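Local coordinates for protein glycosyl hydrolase BlGH5_18 (Bifidobacterium longum subsp. infantis, PDB 7LQX) that probably hydrolyses beta-mannosidic linkages in the core of N-glycans, as a family GH5 glycoside hydrolase that can help bifidobacteria degrade host glycans, at residues 37-41 with 66-71; 231-237 with 253-258. All coordinates share one frame; numbering follows the deposited sequence. Where two conformers were deposited one is given.

Contact 1: residues 37-41 with 66-71; sequences FHFWL and FPVWPY. With EDO (1,2-ethanediol), chain B.
Leu41 lays its CD2 methyl over the middle of the Tyr71 ring, 3.8 Å from the ring centroid and almost on the ring normal, which meets the geometry of a CH-pi contact. The opposite face of the same ring carries Val68 CG1 near its rim, so the phenol is held flat between two aliphatic side chains. At its margin, Tyr71 CD2 lies 3.9 Å from Trp40 CB. A water in the plane of the ring joins Tyr71 OH to His38 ND1, and donates to Phe37 O at 2.9 Å from the water oxygen. Both segments follow neighbouring strands of the (beta/alpha)8 barrel, 25-29 and 62-65, so the contact ties two adjacent loops at the C-terminal ends of the strands. With CG anti to its carbonyl carbon (chi1 -59°), Trp40 swings its indole against 66-67, where NE1 donates to Phe66 O at 2.9 Å; the N-H...O angle of 142° shows a bent bond. Pro67 CA covers one indole face near the rim. An alanine in place of Trp40 would remove the indole, and is likely to leave Phe66 O without this donor and a gap beside Pro67 CA. Phe37 meets Phe66 obliquely, planes 70° apart, CZ of Phe37 standing 3.6 Å from CD2 of Phe66; Leu110 touches both side chains. Pro74 of the second subunit packs on His38, and an ethanediol, probably from the crystallisation liquor, bridges His38 O (3.0 Å from its O2) and Trp78 NE1 of that subunit.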
loop_
_atom_site.group_PDB
_atom_site.type_symbol
_atom_site.label_atom_id
_atom_site.label_comp_id
_atom_site.label_asym_id
_atom_site.label_seq_id
_atom_site.Cartn_x
_atom_site.Cartn_y
_atom_site.Cartn_z
ATOM N N PHE A 37 -1.500 4.485 13.730
ATOM C CA PHE A 37 -2.407 4.663 12.589
ATOM C C PHE A 37 -2.829 3.355 11.950
ATOM O O PHE A 37 -3.581 3.377 10.971
ATOM C CB PHE A 37 -1.816 5.654 11.595
ATOM C CG PHE A 37 -1.551 6.985 12.220
ATOM C CD1 PHE A 37 -2.595 7.732 12.738
ATOM C CD2 PHE A 37 -0.266 7.462 12.355
ATOM C CE1 PHE A 37 -2.353 8.949 13.352
ATOM C CE2 PHE A 37 -0.020 8.676 12.971
ATOM C CZ PHE A 37 -1.070 9.418 13.465
ATOM N N HIS A 38 -2.404 2.225 12.503
ATOM C CA HIS A 38 -3.019 0.943 12.184
ATOM C C HIS A 38 -4.321 0.734 12.950
ATOM O O HIS A 38 -5.035 -0.237 12.679
ATOM C CB HIS A 38 -2.005 -0.178 12.428
ATOM C CG HIS A 38 -0.644 0.132 11.883
ATOM N ND1 HIS A 38 -0.447 0.551 10.585
ATOM C CD2 HIS A 38 0.578 0.138 12.469
ATOM C CE1 HIS A 38 0.842 0.773 10.386
ATOM N NE2 HIS A 38 1.486 0.529 11.513
ATOM N N PHE A 39 -4.641 1.651 13.871
ATOM C CA PHE A 39 -5.925 1.657 14.566
ATOM C C PHE A 39 -7.084 1.447 13.605
ATOM O O PHE A 39 -8.049 0.744 13.920
ATOM C CB PHE A 39 -6.073 3.021 15.265
ATOM C CG PHE A 39 -7.448 3.284 15.830
ATOM C CD1 PHE A 39 -8.452 3.810 15.032
ATOM C CD2 PHE A 39 -7.741 2.987 17.149
ATOM C CE1 PHE A 39 -9.721 4.032 15.538
ATOM C CE2 PHE A 39 -9.010 3.217 17.665
ATOM C CZ PHE A 39 -10.001 3.744 16.850
ATOM N N TRP A 40 -7.027 2.092 12.442
ATOM C CA TRP A 40 -8.176 2.113 11.550
ATOM C C TRP A 40 -8.556 0.736 11.033
ATOM O O TRP A 40 -9.691 0.546 10.582
ATOM C CB TRP A 40 -7.860 3.013 10.366
ATOM C CG TRP A 40 -7.537 4.424 10.722
ATOM C CD1 TRP A 40 -6.321 5.031 10.638
ATOM C CD2 TRP A 40 -8.448 5.419 11.209
ATOM N NE1 TRP A 40 -6.415 6.346 11.031
ATOM C CE2 TRP A 40 -7.708 6.605 11.398
ATOM C CE3 TRP A 40 -9.815 5.422 11.501
ATOM C CZ2 TRP A 40 -8.291 7.788 11.853
ATOM C CZ3 TRP A 40 -10.389 6.598 11.963
ATOM C CH2 TRP A 40 -9.625 7.762 12.134
ATOM N N LEU A 41 -7.623 -0.220 11.058
ATOM C CA LEU A 41 -7.909 -1.577 10.614
ATOM C C LEU A 41 -8.676 -2.380 11.656
ATOM O O LEU A 41 -9.238 -3.425 11.319
ATOM C CB LEU A 41 -6.602 -2.282 10.257
ATOM C CG LEU A 41 -5.886 -1.731 9.025
ATOM C CD1 LEU A 41 -4.474 -2.306 8.917
ATOM C CD2 LEU A 41 -6.660 -2.010 7.758
ATOM N N PHE A 66 -5.622 11.715 11.628
ATOM C CA PHE A 66 -5.033 11.199 10.401
ATOM C C PHE A 66 -5.627 9.873 9.951
ATOM O O PHE A 66 -5.123 8.806 10.321
ATOM C CB PHE A 66 -3.525 11.000 10.598
ATOM C CG PHE A 66 -2.801 12.222 11.074
ATOM C CD1 PHE A 66 -2.256 13.097 10.160
ATOM C CD2 PHE A 66 -2.672 12.499 12.419
ATOM C CE1 PHE A 66 -1.588 14.227 10.576
ATOM C CE2 PHE A 66 -1.997 13.635 12.850
ATOM C CZ PHE A 66 -1.453 14.495 11.925
ATOM N N PRO A 67 -6.657 9.897 9.104
ATOM C CA PRO A 67 -7.052 8.673 8.393
ATOM C C PRO A 67 -5.974 8.265 7.397
ATOM O O PRO A 67 -5.072 9.035 7.058
ATOM C CB PRO A 67 -8.350 9.074 7.684
ATOM C CG PRO A 67 -8.228 10.551 7.503
ATOM C CD PRO A 67 -7.484 11.053 8.706
ATOM N N VAL A 68 -6.071 7.022 6.926
ATOM C CA VAL A 68 -5.068 6.426 6.041
ATOM C C VAL A 68 -5.689 6.153 4.674
ATOM O O VAL A 68 -6.744 5.517 4.569
ATOM C CB VAL A 68 -4.455 5.169 6.679
ATOM C CG1 VAL A 68 -3.587 4.400 5.696
ATOM C CG2 VAL A 68 -3.652 5.575 7.897
ATOM N N TRP A 69 -5.022 6.638 3.624
ATOM C CA TRP A 69 -5.638 6.743 2.302
ATOM C C TRP A 69 -6.000 5.401 1.691
ATOM O O TRP A 69 -7.116 5.272 1.160
ATOM C CB TRP A 69 -4.698 7.547 1.398
ATOM C CG TRP A 69 -5.247 7.993 0.087
ATOM C CD1 TRP A 69 -6.528 7.867 -0.372
ATOM C CD2 TRP A 69 -4.505 8.629 -0.948
ATOM N NE1 TRP A 69 -6.629 8.413 -1.635
ATOM C CE2 TRP A 69 -5.394 8.884 -2.008
ATOM C CE3 TRP A 69 -3.172 9.040 -1.070
ATOM C CZ2 TRP A 69 -4.990 9.522 -3.180
ATOM C CZ3 TRP A 69 -2.777 9.672 -2.232
ATOM C CH2 TRP A 69 -3.683 9.906 -3.271
ATOM N N PRO A 70 -5.134 4.380 1.710
ATOM C CA PRO A 70 -5.527 3.084 1.130
ATOM C C PRO A 70 -6.725 2.446 1.800
ATOM O O PRO A 70 -7.310 1.529 1.215
ATOM C CB PRO A 70 -4.265 2.213 1.265
ATOM C CG PRO A 70 -3.309 2.997 2.127
ATOM C CD PRO A 70 -3.698 4.443 2.035
ATOM N N TYR A 71 -7.099 2.870 3.015
ATOM C CA TYR A 71 -8.303 2.335 3.645
ATOM C C TYR A 71 -9.535 3.156 3.280
ATOM O O TYR A 71 -10.636 2.599 3.170
ATOM C CB TYR A 71 -8.172 2.267 5.177
ATOM C CG TYR A 71 -6.850 1.721 5.684
ATOM C CD1 TYR A 71 -6.104 0.809 4.945
ATOM C CD2 TYR A 71 -6.344 2.138 6.898
ATOM C CE1 TYR A 71 -4.880 0.353 5.408
ATOM C CE2 TYR A 71 -5.133 1.686 7.363
ATOM C CZ TYR A 71 -4.408 0.790 6.621
ATOM O OH TYR A 71 -3.197 0.363 7.106
HETATM C C1 EDO B . -5.114 -2.613 15.368
HETATM O O1 EDO B . -3.920 -2.359 16.109
HETATM C C2 EDO B . -4.802 -3.480 14.154
HETATM O O2 EDO B . -3.778 -2.871 13.359
HETATM O O HOH W 1 -2.264 1.808 8.955
#

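Contact 2: residues 231-237 with 253-258; sequences IHSWVFN and HALYLA
Ser233 OG and His253 ND1 are hydrogen-bonded at 2.9 Å, with the hydroxyl oxygen at the edge of the imidazole, near its plane. The bond closes a beta-alpha unit of the (beta/alpha)8 barrel: strand 229-233 and helix 248-264, which comes after it beyond the short helix 239-243; their axes in the segments pass 8.5 Å apart at 154°, nearly antiparallel. His253 reaches Ser233 because its CG is anti to the backbone N (chi1 -173°), sending the ring outward from the helix past Val235; there Val235 CG1 lies 3.8 Å from His253 CB. At the other side of the imidazole, Asn237 ND2 is 3.1 Å from His253 NE2, with amide and ring planes 76° apart. Partners outside the two segments position the amide: ND2 bonds to Asp207 OD2 and OD1 to Thr239 OG1. Ala254 packs against the serine, its CB 3.6 Å from Ser233 OG. His232 and Trp234 point away from the helix, and their polar ends bond to Glu163 and Glu276, the glutamates that probably serve catalysis, as in other GH5 enzymes. Toward Ile231 the packing is mainly hydrocarbon: in one of its two conformers this side chain crosses Leu257 obliquely and brings its CG2 to 3.6 Å from Leu257 CB.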
loop_
_atom_site.group_PDB
_atom_site.type_symbol
_atom_site.label_atom_id
_atom_site.label_comp_id
_atom_site.label_asym_id
_atom_site.label_seq_id
_atom_site.Cartn_x
_atom_site.Cartn_y
_atom_site.Cartn_z
ATOM N N ILE A 231 3.029 25.117 9.696
ATOM C CA ILE A 231 4.461 24.912 9.878
ATOM C C ILE A 231 4.658 23.626 10.658
ATOM O O ILE A 231 3.926 23.355 11.616
ATOM C CB ILE A 231 5.098 26.105 10.620
ATOM C CG1 ILE A 231 5.008 27.344 9.725
ATOM C CG2 ILE A 231 6.536 25.796 11.020
ATOM C CD1 ILE A 231 5.453 28.600 10.371
ATOM N N HIS A 232 5.645 22.832 10.245
ATOM C CA HIS A 232 6.044 21.625 10.962
ATOM C C HIS A 232 7.512 21.826 11.304
ATOM O O HIS A 232 8.366 21.770 10.412
ATOM C CB HIS A 232 5.879 20.369 10.111
ATOM C CG HIS A 232 4.459 20.029 9.795
ATOM N ND1 HIS A 232 4.120 18.898 9.086
ATOM C CD2 HIS A 232 3.297 20.668 10.066
ATOM C CE1 HIS A 232 2.808 18.841 8.953
ATOM N NE2 HIS A 232 2.288 19.916 9.517
ATOM N N SER A 233 7.811 22.067 12.578
ATOM C CA SER A 233 9.145 22.482 13.009
ATOM C C SER A 233 9.880 21.307 13.638
ATOM O O SER A 233 9.508 20.845 14.722
ATOM C CB SER A 233 9.036 23.641 13.994
ATOM O OG SER A 233 10.320 24.062 14.394
ATOM N N TRP A 234 10.970 20.876 12.989
ATOM C CA TRP A 234 11.710 19.671 13.360
ATOM C C TRP A 234 13.207 19.956 13.378
ATOM O O TRP A 234 13.840 20.063 12.323
ATOM C CB TRP A 234 11.374 18.527 12.409
ATOM C CG TRP A 234 10.001 18.022 12.642
ATOM C CD1 TRP A 234 8.896 18.220 11.858
ATOM C CD2 TRP A 234 9.561 17.269 13.772
ATOM N NE1 TRP A 234 7.801 17.614 12.427
ATOM C CE2 TRP A 234 8.184 17.022 13.601
ATOM C CE3 TRP A 234 10.196 16.780 14.912
ATOM C CZ2 TRP A 234 7.443 16.294 14.520
ATOM C CZ3 TRP A 234 9.456 16.062 15.823
ATOM C CH2 TRP A 234 8.095 15.829 15.628
ATOM N N VAL A 235 13.778 20.030 14.584
ATOM C CA VAL A 235 15.168 20.449 14.755
ATOM C C VAL A 235 16.178 19.372 14.400
ATOM O O VAL A 235 17.385 19.643 14.450
ATOM C CB VAL A 235 15.425 21.022 16.165
ATOM C CG1 VAL A 235 14.641 22.320 16.356
ATOM C CG2 VAL A 235 15.087 20.007 17.257
ATOM N N PHE A 236 15.733 18.168 14.026
ATOM C CA PHE A 236 16.644 17.192 13.434
ATOM C C PHE A 236 17.028 17.533 11.996
ATOM O O PHE A 236 17.777 16.774 11.366
ATOM C CB PHE A 236 16.078 15.767 13.506
ATOM C CG PHE A 236 14.738 15.576 12.840
ATOM C CD1 PHE A 236 14.546 15.851 11.494
ATOM C CD2 PHE A 236 13.673 15.074 13.564
ATOM C CE1 PHE A 236 13.313 15.647 10.900
ATOM C CE2 PHE A 236 12.444 14.860 12.969
ATOM C CZ PHE A 236 12.268 15.139 11.641
ATOM N N ASN A 237 16.552 18.654 11.468
ATOM C CA ASN A 237 16.832 19.062 10.101
ATOM C C ASN A 237 18.192 19.719 9.924
ATOM O O ASN A 237 18.412 20.385 8.903
ATOM C CB ASN A 237 15.751 20.038 9.628
ATOM C CG ASN A 237 15.791 21.372 10.362
ATOM O OD1 ASN A 237 16.630 21.610 11.227
ATOM N ND2 ASN A 237 14.869 22.256 9.999
ATOM N N HIS A 253 13.885 27.666 16.467
ATOM C CA HIS A 253 13.588 27.239 15.104
ATOM C C HIS A 253 12.120 27.436 14.746
ATOM O O HIS A 253 11.798 27.825 13.615
ATOM C CB HIS A 253 14.008 25.783 14.882
ATOM C CG HIS A 253 13.870 25.338 13.460
ATOM N ND1 HIS A 253 12.725 24.744 12.973
ATOM C CD2 HIS A 253 14.714 25.446 12.407
ATOM C CE1 HIS A 253 12.875 24.498 11.685
ATOM N NE2 HIS A 253 14.072 24.911 11.316
ATOM N N ALA A 254 11.205 27.137 15.674
ATOM C CA ALA A 254 9.785 27.258 15.352
ATOM C C ALA A 254 9.400 28.717 15.142
ATOM O O ALA A 254 8.675 29.045 14.197
ATOM C CB ALA A 254 8.924 26.624 16.447
ATOM N N LEU A 255 9.882 29.605 16.018
ATOM C CA LEU A 255 9.676 31.034 15.819
ATOM C C LEU A 255 10.221 31.483 14.474
ATOM O O LEU A 255 9.586 32.273 13.761
ATOM C CB LEU A 255 10.373 31.806 16.941
ATOM C CG LEU A 255 10.398 33.327 16.781
ATOM C CD1 LEU A 255 8.995 33.903 16.696
ATOM C CD2 LEU A 255 11.171 33.978 17.925
ATOM N N TYR A 256 11.416 31.005 14.122
ATOM C CA TYR A 256 12.024 31.396 12.858
ATOM C C TYR A 256 11.137 31.029 11.680
ATOM O O TYR A 256 10.903 31.854 10.793
ATOM C CB TYR A 256 13.396 30.743 12.709
ATOM C CG TYR A 256 13.980 30.939 11.327
ATOM C CD1 TYR A 256 14.401 32.194 10.905
ATOM C CD2 TYR A 256 14.075 29.885 10.441
ATOM C CE1 TYR A 256 14.922 32.384 9.653
ATOM C CE2 TYR A 256 14.605 30.063 9.177
ATOM C CZ TYR A 256 15.021 31.325 8.788
ATOM O OH TYR A 256 15.553 31.526 7.535
ATOM N N LEU A 257 10.642 29.792 11.636
ATOM C CA LEU A 257 9.787 29.407 10.521
ATOM C C LEU A 257 8.519 30.246 10.488
ATOM O O LEU A 257 8.025 30.603 9.412
ATOM C CB LEU A 257 9.446 27.921 10.590
ATOM C CG LEU A 257 10.525 26.996 10.037
ATOM C CD1 LEU A 257 10.053 25.543 10.013
ATOM C CD2 LEU A 257 10.989 27.423 8.641
ATOM N N ALA A 258 7.959 30.557 11.653
ATOM C CA ALA A 258 6.770 31.400 11.677
ATOM C C ALA A 258 7.061 32.769 11.065
ATOM O O ALA A 258 6.302 33.258 10.221
ATOM C CB ALA A 258 6.252 31.539 13.107
#

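In the fold
The two contacts lie in different sectors of one (beta/alpha)8 barrel, with centres about 27 Å apart and nearest atoms about 7 Å apart, so they do not touch. Contact 1 joins the loops after strands 25-29 and 62-65 and borders the second subunit. Contact 2 packs strand 229-233 on its helix and is touched by no other chain. Going round the barrel one way, strands 306-312 and 272-277 stand between strands 25-29 and 229-233, and 272-277 bears Glu276. Contact 2 lies beside the probable active site, as His232 and Trp234 bond to Glu163 and Glu276; the side chain of Trp234 is about 4 Å from a bound ethanediol, which may mark a pocket, whereas the ethanediol at contact 1 sits between subunits.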